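Local coordinates for protein arabinogalactan endo-1,4-beta-galactosidase (PDB 7OSK) that probably hydrolyses internal beta-1,4-galactosidic links of arabinogalactan, through the calcium-bound glycoside hydrolase family 53 TIM-barrel domain held in this chain, at residues G45-F50 / A337-G342; K287-E292 / G348-G353. One frame throughout, in Å; residues are numbered along the deposited sequence.

Contact 1: residues G45-F50 / A337-G342; sequences GLPVDF and ALYEEG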
ATOM      1  N   GLY A  45     -19.750 -10.034 -12.503  1.00 29.48           N
ATOM      2  CA  GLY A  45     -20.027 -10.506 -11.158  1.00 28.61           C
ATOM      3  C   GLY A  45     -19.228  -9.811 -10.074  1.00 30.44           C
ATOM      4  O   GLY A  45     -19.270 -10.219  -8.913  1.00 30.33           O
ATOM      5  N   LEU A  46     -18.501  -8.762 -10.442  1.00 31.04           N
ATOM      6  CA  LEU A  46     -17.658  -8.047  -9.488  1.00 29.34           C
ATOM      7  C   LEU A  46     -18.516  -7.321  -8.441  1.00 27.74           C
ATOM      8  O   LEU A  46     -19.321  -6.461  -8.799  1.00 28.41           O
ATOM      9  CB  LEU A  46     -16.756  -7.050 -10.222  1.00 28.33           C
ATOM     10  CG  LEU A  46     -15.676  -6.354  -9.388  1.00 27.39           C
ATOM     11  CD1 LEU A  46     -14.678  -7.354  -8.819  1.00 25.53           C
ATOM     12  CD2 LEU A  46     -14.957  -5.312 -10.226  1.00 30.15           C
ATOM     13  N   PRO A  47     -18.351  -7.669  -7.147  1.00 27.50           N
ATOM     14  CA  PRO A  47     -19.137  -7.023  -6.083  1.00 28.53           C
ATOM     15  C   PRO A  47     -18.961  -5.505  -6.035  1.00 30.37           C
ATOM     16  O   PRO A  47     -17.878  -5.009  -6.338  1.00 31.29           O
ATOM     17  CB  PRO A  47     -18.591  -7.664  -4.803  1.00 27.99           C
ATOM     18  CG  PRO A  47     -18.025  -8.961  -5.234  1.00 27.33           C
ATOM     19  CD  PRO A  47     -17.479  -8.729  -6.605  1.00 27.35           C
ATOM     20  N   VAL A  48     -20.011  -4.785  -5.648  1.00 28.20           N
ATOM     21  CA  VAL A  48     -19.963  -3.324  -5.590  1.00 26.68           C
ATOM     22  C   VAL A  48     -19.146  -2.815  -4.401  1.00 27.81           C
ATOM     23  O   VAL A  48     -18.779  -1.641  -4.356  1.00 28.02           O
ATOM     24  CB  VAL A  48     -21.382  -2.710  -5.517  1.00 25.54           C
ATOM     25  CG1 VAL A  48     -22.131  -2.937  -6.823  1.00 25.15           C
ATOM     26  CG2 VAL A  48     -22.167  -3.278  -4.336  1.00 26.85           C
ATOM     27  N   ASP A  49     -18.864  -3.700  -3.447  1.00 28.71           N
ATOM     28  CA  ASP A  49     -18.082  -3.347  -2.261  1.00 28.95           C
ATOM     29  C   ASP A  49     -16.647  -3.868  -2.368  1.00 28.58           C
ATOM     30  O   ASP A  49     -15.911  -3.908  -1.381  1.00 27.30           O
ATOM     31  CB  ASP A  49     -18.754  -3.898  -1.000  1.00 32.95           C
ATOM     32  CG  ASP A  49     -18.994  -5.394  -1.072  1.00 40.28           C
ATOM     33  OD1 ASP A  49     -19.128  -5.923  -2.197  1.00 33.17           O
ATOM     34  OD2 ASP A  49     -19.055  -6.040  -0.002  1.00 38.51           O
ATOM     35  N   PHE A  50     -16.264  -4.264  -3.578  1.00 28.65           N
ATOM     36  CA  PHE A  50     -14.911  -4.733  -3.871  1.00 27.02           C
ATOM     37  C   PHE A  50     -13.903  -3.611  -3.619  1.00 25.85           C
ATOM     38  O   PHE A  50     -14.153  -2.464  -3.984  1.00 26.06           O
ATOM     39  CB  PHE A  50     -14.844  -5.212  -5.324  1.00 25.79           C
ATOM     40  CG  PHE A  50     -13.640  -6.046  -5.650  1.00 25.56           C
ATOM     41  CD1 PHE A  50     -13.582  -7.377  -5.279  1.00 27.06           C
ATOM     42  CD2 PHE A  50     -12.580  -5.509  -6.358  1.00 25.73           C
ATOM     43  CE1 PHE A  50     -12.480  -8.149  -5.589  1.00 25.02           C
ATOM     44  CE2 PHE A  50     -11.478  -6.278  -6.671  1.00 22.78           C
ATOM     45  CZ  PHE A  50     -11.432  -7.600  -6.289  1.00 23.18           C
ATOM     46  N   ALA A 337      -8.412 -11.255 -12.440  1.00 26.38           N
ATOM     47  CA  ALA A 337      -7.642 -12.416 -12.010  1.00 25.27           C
ATOM     48  C   ALA A 337      -7.856 -12.700 -10.528  1.00 24.79           C
ATOM     49  O   ALA A 337      -8.004 -13.851 -10.125  1.00 26.28           O
ATOM     50  CB  ALA A 337      -6.166 -12.205 -12.297  1.00 24.64           C
ATOM     51  N   LEU A 338      -7.872 -11.647  -9.719  1.00 23.61           N
ATOM     52  CA  LEU A 338      -8.035 -11.803  -8.281  1.00 24.75           C
ATOM     53  C   LEU A 338      -9.412 -12.353  -7.925  1.00 25.63           C
ATOM     54  O   LEU A 338      -9.530 -13.242  -7.082  1.00 24.87           O
ATOM     55  CB  LEU A 338      -7.809 -10.466  -7.570  1.00 24.55           C
ATOM     56  CG  LEU A 338      -8.035 -10.478  -6.054  1.00 24.04           C
ATOM     57  CD1 LEU A 338      -7.185 -11.544  -5.376  1.00 23.53           C
ATOM     58  CD2 LEU A 338      -7.745  -9.107  -5.463  1.00 22.84           C
ATOM     59  N   TYR A 339     -10.450 -11.827  -8.567  1.00 24.99           N
ATOM     60  CA  TYR A 339     -11.818 -12.214  -8.240  1.00 25.14           C
ATOM     61  C   TYR A 339     -12.180 -13.579  -8.817  1.00 25.43           C
ATOM     62  O   TYR A 339     -12.870 -14.368  -8.171  1.00 26.40           O
ATOM     63  CB  TYR A 339     -12.811 -11.163  -8.745  1.00 24.99           C
ATOM     64  CG  TYR A 339     -14.252 -11.515  -8.453  1.00 26.77           C
ATOM     65  CD1 TYR A 339     -14.666 -11.808  -7.160  1.00 27.18           C
ATOM     66  CD2 TYR A 339     -15.200 -11.556  -9.469  1.00 27.72           C
ATOM     67  CE1 TYR A 339     -15.983 -12.134  -6.884  1.00 26.99           C
ATOM     68  CE2 TYR A 339     -16.521 -11.880  -9.202  1.00 28.14           C
ATOM     69  CZ  TYR A 339     -16.905 -12.169  -7.908  1.00 27.61           C
ATOM     70  OH  TYR A 339     -18.215 -12.494  -7.635  1.00 26.14           O
ATOM     71  N   GLU A 340     -11.711 -13.853 -10.029  1.00 25.32           N
ATOM     72  CA  GLU A 340     -12.027 -15.107 -10.708  1.00 27.96           C
ATOM     73  C   GLU A 340     -11.430 -16.310  -9.983  1.00 27.35           C
ATOM     74  O   GLU A 340     -11.946 -17.424 -10.084  1.00 25.77           O
ATOM     75  CB  GLU A 340     -11.533 -15.062 -12.157  1.00 26.41           C
ATOM     76  CG  GLU A 340     -12.379 -14.170 -13.057  1.00 25.90           C
ATOM     77  CD  GLU A 340     -11.749 -13.929 -14.414  1.00 25.60           C
ATOM     78  OE1 GLU A 340     -10.770 -14.628 -14.748  1.00 27.55           O
ATOM     79  OE2 GLU A 340     -12.235 -13.038 -15.144  1.00 26.75           O
ATOM     80  N   GLU A 341     -10.346 -16.074  -9.251  1.00 27.39           N
ATOM     81  CA  GLU A 341      -9.675 -17.124  -8.492  1.00 28.25           C
ATOM     82  C   GLU A 341      -9.971 -16.989  -7.002  1.00 27.65           C
ATOM     83  O   GLU A 341     -10.206 -17.982  -6.311  1.00 25.50           O
ATOM     84  CB  GLU A 341      -8.164 -17.071  -8.723  1.00 28.31           C
ATOM     85  CG  GLU A 341      -7.753 -16.935 -10.178  1.00 28.52           C
ATOM     86  CD  GLU A 341      -7.997 -18.192 -10.987  1.00 31.47           C
ATOM     87  OE1 GLU A 341      -8.562 -19.162 -10.438  1.00 33.04           O
ATOM     88  OE2 GLU A 341      -7.608 -18.215 -12.176  1.00 30.70           O
ATOM     89  N   GLY A 342      -9.947 -15.754  -6.514  1.00 27.67           N
ATOM     90  CA  GLY A 342     -10.180 -15.479  -5.109  1.00 26.35           C
ATOM     91  C   GLY A 342     -11.597 -15.803  -4.680  1.00 26.57           C
ATOM     92  O   GLY A 342     -11.847 -16.066  -3.502  1.00 25.36           O
TER
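Tyr339 carries its ring trans to the backbone N (chi1 179°), and this extended rotamer carries the phenol out from the helix to residues 45-50. Leu46 has its CG in the same relation to its own N (chi1 -172°), which, with chi2 near 62°, carries CD1 onto the Phe50 ring and beside the Tyr339 ring. Leu46 CD1 lies 3.5 Å above the plane of the Phe50 ring, over its centre. Leu46 CD1 is also 4.2 Å from Tyr339 CG. Pro47 covers one face of the tyrosine. Its CD is 4.0 Å from the centroid of the Tyr339 ring and displaced toward the rim, a CH-pi contact. Tyr339 OH donates a weak hydrogen bond of 2.8 Å to Gly45 O. Deeper in, the Phe50 ring meets the helix obliquely, with its CZ 4.1 Å from Leu338 CD2. A type I beta turn from Pro47 to Phe50 brings this ring back beside Leu46. The turn is closed by Phe50 N to Pro47 O at 3.3 Å, and Pro47 O has a second partner in Tyr395 OH. Phe50 and Leu338 both touch Ala346 of the last barrel strand, and Leu338 also packs on Phe273 of helix 270-283. The contact thus packs the segment leading into strand 51-55 against the last turns of helix 324-342. Its chemistry is mainly apolar, with one weak polar bond at the more exposed end, so shape fit rather than hydrogen bonding probably does most of the holding.

Contact 2: residues K287-E292 / G348-G353; sequences KILVAE and GIFYWG
Val290 lies between two backbone bonds to the strand 348-352. Val290 N gives a hydrogen bond of 3.0 Å to Gly348 O, nearly straight at 165°. Phe350 N returns one of 2.7 Å to Val290 O, more bent at the hydrogen. The Val290 and Ile349 side chains run alongside each other, CB to CG2 at 3.7 Å, on the outer face. On the inner face Leu289 comes to the Phe350 ring, with CD1 3.6 Å from Phe350 CE2 and CD2 at the ring edge, in its plane. Ala291 has helix-like backbone angles, and beyond it the pairing shifts, so that Glu292 matches Trp352. Glu292 CG is anti to its carbonyl carbon (chi1 -66°), and the chain extends alongside the indole. Glu292 CD lies over one face of Trp352, 3.6 Å from Trp352 CD1, with carboxylate and ring planes 29° apart. Farther out, Glu292 OE2 forms a salt bridge with Arg92, and OE1 hydrogen-bonds to Tyr263 OH. Replacing Glu292 by an alanine is likely to leave Arg92 and Tyr263 without this partner and to uncover part of the Trp352 ring face. Glu191 approaches the same carboxylate; in clan GH-A barrels the two catalytic glutamates lie at or near the C-terminal ends of strands 4 and 7, and the placement of Glu191 and Glu292 is consistent with this. Strand 287-293 stands between strands 257-261 and 346-352 in the closed barrel. The Phe350 side chain touches Trp90 and Arg92 of strand 90-95 within the barrel, while Ile288, Val290 and Ile349 pack outward on Leu338 of helix 324-342.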
ATOM      1  N   LYS A 287      -8.867 -13.777   3.964  1.00 24.71           N
ATOM      2  CA  LYS A 287      -9.077 -12.898   2.824  1.00 22.12           C
ATOM      3  C   LYS A 287      -7.787 -12.647   2.052  1.00 21.44           C
ATOM      4  O   LYS A 287      -6.688 -12.747   2.598  1.00 18.80           O
ATOM      5  CB  LYS A 287      -9.680 -11.570   3.284  1.00 23.49           C
ATOM      6  CG  LYS A 287     -11.060 -11.703   3.917  1.00 25.45           C
ATOM      7  CD  LYS A 287     -12.095 -12.242   2.930  1.00 27.62           C
ATOM      8  CE  LYS A 287     -13.398 -12.606   3.621  1.00 32.45           C
ATOM      9  NZ  LYS A 287     -14.035 -11.438   4.289  1.00 34.12           N
ATOM     10  N   ILE A 288      -7.947 -12.321   0.773  1.00 23.44           N
ATOM     11  CA  ILE A 288      -6.828 -12.116  -0.137  1.00 22.10           C
ATOM     12  C   ILE A 288      -6.843 -10.688  -0.666  1.00 20.89           C
ATOM     13  O   ILE A 288      -7.831 -10.255  -1.257  1.00 21.81           O
ATOM     14  CB  ILE A 288      -6.878 -13.097  -1.322  1.00 22.61           C
ATOM     15  CG1 ILE A 288      -7.225 -14.512  -0.842  1.00 23.77           C
ATOM     16  CG2 ILE A 288      -5.558 -13.080  -2.085  1.00 21.66           C
ATOM     17  CD1 ILE A 288      -6.239 -15.097   0.147  1.00 24.21           C
ATOM     18  N   LEU A 289      -5.744  -9.971  -0.457  1.00 22.73           N
ATOM     19  CA  LEU A 289      -5.653  -8.559  -0.820  1.00 20.96           C
ATOM     20  C   LEU A 289      -4.375  -8.256  -1.596  1.00 19.43           C
ATOM     21  O   LEU A 289      -3.338  -8.875  -1.366  1.00 21.41           O
ATOM     22  CB  LEU A 289      -5.716  -7.691   0.442  1.00 20.45           C
ATOM     23  CG  LEU A 289      -5.530  -6.181   0.272  1.00 18.92           C
ATOM     24  CD1 LEU A 289      -6.705  -5.573  -0.476  1.00 21.85           C
ATOM     25  CD2 LEU A 289      -5.347  -5.511   1.625  1.00 20.48           C
ATOM     26  N   VAL A 290      -4.466  -7.310  -2.525  1.00 19.84           N
ATOM     27  CA  VAL A 290      -3.285  -6.746  -3.174  1.00 20.43           C
ATOM     28  C   VAL A 290      -3.001  -5.376  -2.557  1.00 20.40           C
ATOM     29  O   VAL A 290      -3.648  -4.384  -2.899  1.00 18.31           O
ATOM     30  CB  VAL A 290      -3.469  -6.614  -4.702  1.00 19.33           C
ATOM     31  CG1 VAL A 290      -2.212  -6.043  -5.349  1.00 20.02           C
ATOM     32  CG2 VAL A 290      -3.823  -7.962  -5.318  1.00 19.85           C
ATOM     33  N   ALA A 291      -2.032  -5.328  -1.646  1.00 21.35           N
ATOM     34  CA  ALA A 291      -1.722  -4.103  -0.912  1.00 19.37           C
ATOM     35  C   ALA A 291      -0.979  -3.099  -1.778  1.00 20.41           C
ATOM     36  O   ALA A 291      -1.117  -1.889  -1.594  1.00 19.57           O
ATOM     37  CB  ALA A 291      -0.902  -4.420   0.325  1.00 18.24           C
ATOM     38  N   GLU A 292      -0.173  -3.603  -2.707  1.00 21.50           N
ATOM     39  CA  GLU A 292       0.589  -2.739  -3.597  1.00 22.09           C
ATOM     40  C   GLU A 292       0.697  -3.333  -4.992  1.00 19.91           C
ATOM     41  O   GLU A 292       0.964  -4.520  -5.160  1.00 20.51           O
ATOM     42  CB  GLU A 292       1.991  -2.483  -3.036  1.00 19.53           C
ATOM     43  CG  GLU A 292       2.012  -1.685  -1.738  1.00 21.47           C
ATOM     44  CD  GLU A 292       3.423  -1.350  -1.275  1.00 23.43           C
ATOM     45  OE1 GLU A 292       4.384  -1.623  -2.029  1.00 21.52           O
ATOM     46  OE2 GLU A 292       3.569  -0.812  -0.155  1.00 20.44           O
ATOM     47  N   GLY A 348      -9.670  -7.267  -2.778  1.00 23.09           N
ATOM     48  CA  GLY A 348      -9.449  -6.216  -3.754  1.00 23.96           C
ATOM     49  C   GLY A 348      -8.001  -5.824  -3.932  1.00 19.69           C
ATOM     50  O   GLY A 348      -7.102  -6.632  -3.715  1.00 21.76           O
ATOM     51  N   ILE A 349      -7.785  -4.574  -4.332  1.00 21.77           N
ATOM     52  CA  ILE A 349      -6.456  -4.102  -4.694  1.00 18.68           C
ATOM     53  C   ILE A 349      -6.221  -2.653  -4.266  1.00 21.48           C
ATOM     54  O   ILE A 349      -7.170  -1.889  -4.071  1.00 20.86           O
ATOM     55  CB  ILE A 349      -6.228  -4.220  -6.220  1.00 18.44           C
ATOM     56  CG1 ILE A 349      -7.163  -3.283  -6.984  1.00 18.80           C
ATOM     57  CG2 ILE A 349      -6.461  -5.647  -6.701  1.00 23.36           C
ATOM     58  CD1 ILE A 349      -6.444  -2.229  -7.773  1.00 20.70           C
ATOM     59  N   PHE A 350      -4.949  -2.298  -4.092  1.00 22.61           N
ATOM     60  CA  PHE A 350      -4.542  -0.904  -3.936  1.00 20.52           C
ATOM     61  C   PHE A 350      -3.461  -0.567  -4.951  1.00 20.28           C
ATOM     62  O   PHE A 350      -2.400  -1.191  -4.964  1.00 21.80           O
ATOM     63  CB  PHE A 350      -4.014  -0.622  -2.529  1.00 19.51           C
ATOM     64  CG  PHE A 350      -5.046  -0.742  -1.449  1.00 17.90           C
ATOM     65  CD1 PHE A 350      -5.838   0.337  -1.109  1.00 20.14           C
ATOM     66  CD2 PHE A 350      -5.208  -1.929  -0.757  1.00 18.20           C
ATOM     67  CE1 PHE A 350      -6.780   0.232  -0.106  1.00 21.23           C
ATOM     68  CE2 PHE A 350      -6.149  -2.040   0.243  1.00 17.31           C
ATOM     69  CZ  PHE A 350      -6.935  -0.958   0.569  1.00 20.88           C
ATOM     70  N   TYR A 351      -3.726   0.424  -5.792  1.00 20.18           N
ATOM     71  CA  TYR A 351      -2.728   0.900  -6.734  1.00 19.59           C
ATOM     72  C   TYR A 351      -1.753   1.824  -6.014  1.00 20.23           C
ATOM     73  O   TYR A 351      -2.153   2.867  -5.491  1.00 18.86           O
ATOM     74  CB  TYR A 351      -3.390   1.626  -7.904  1.00 21.83           C
ATOM     75  CG  TYR A 351      -2.447   1.879  -9.047  1.00 19.39           C
ATOM     76  CD1 TYR A 351      -1.605   2.979  -9.042  1.00 19.37           C
ATOM     77  CD2 TYR A 351      -2.388   1.013 -10.127  1.00 18.65           C
ATOM     78  CE1 TYR A 351      -0.737   3.213 -10.080  1.00 21.17           C
ATOM     79  CE2 TYR A 351      -1.524   1.240 -11.173  1.00 20.60           C
ATOM     80  CZ  TYR A 351      -0.698   2.340 -11.145  1.00 22.92           C
ATOM     81  OH  TYR A 351       0.168   2.566 -12.189  1.00 24.22           O
ATOM     82  N   TRP A 352      -0.477   1.444  -5.990  1.00 19.78           N
ATOM     83  CA  TRP A 352       0.524   2.169  -5.210  1.00 20.19           C
ATOM     84  C   TRP A 352       1.175   3.289  -6.016  1.00 20.50           C
ATOM     85  O   TRP A 352       1.505   3.114  -7.189  1.00 21.85           O
ATOM     86  CB  TRP A 352       1.602   1.210  -4.695  1.00 18.39           C
ATOM     87  CG  TRP A 352       2.490   1.828  -3.655  1.00 20.11           C
ATOM     88  CD1 TRP A 352       2.262   1.884  -2.308  1.00 19.96           C
ATOM     89  CD2 TRP A 352       3.743   2.483  -3.875  1.00 19.27           C
ATOM     90  NE1 TRP A 352       3.297   2.532  -1.679  1.00 19.01           N
ATOM     91  CE2 TRP A 352       4.220   2.910  -2.619  1.00 19.26           C
ATOM     92  CE3 TRP A 352       4.509   2.751  -5.012  1.00 17.97           C
ATOM     93  CZ2 TRP A 352       5.424   3.589  -2.470  1.00 20.20           C
ATOM     94  CZ3 TRP A 352       5.705   3.424  -4.863  1.00 21.57           C
ATOM     95  CH2 TRP A 352       6.152   3.836  -3.600  1.00 21.76           C
ATOM     96  N   GLY A 353       1.356   4.440  -5.375  1.00 18.71           N
ATOM     97  CA  GLY A 353       1.959   5.591  -6.023  1.00 19.00           C
ATOM     98  C   GLY A 353       1.004   6.250  -6.998  1.00 20.20           C
ATOM     99  O   GLY A 353       1.425   6.874  -7.971  1.00 18.61           O
TER

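Following the chain, residues 45-50 come first and lead into strand 51-55, the first of the barrel. Five more strands pass before 287-292 opens contact 2. Helix 324-342 then brings 337-342 back to 45-50, closing the loop of contact 1. Strand 346-352 follows at once and closes contact 2 beside strand 287-293. The two contacts therefore cross. Contact 2 joins the strands of the last beta-alpha-beta unit, whose helix belongs to contact 1. Contact 1 ties the N-terminal approach to that helix. They touch directly: Leu338 CD2 is 3.9 Å from Ile349 CG2, and Phe50 CZ is 3.5 Å from Gly348 CA.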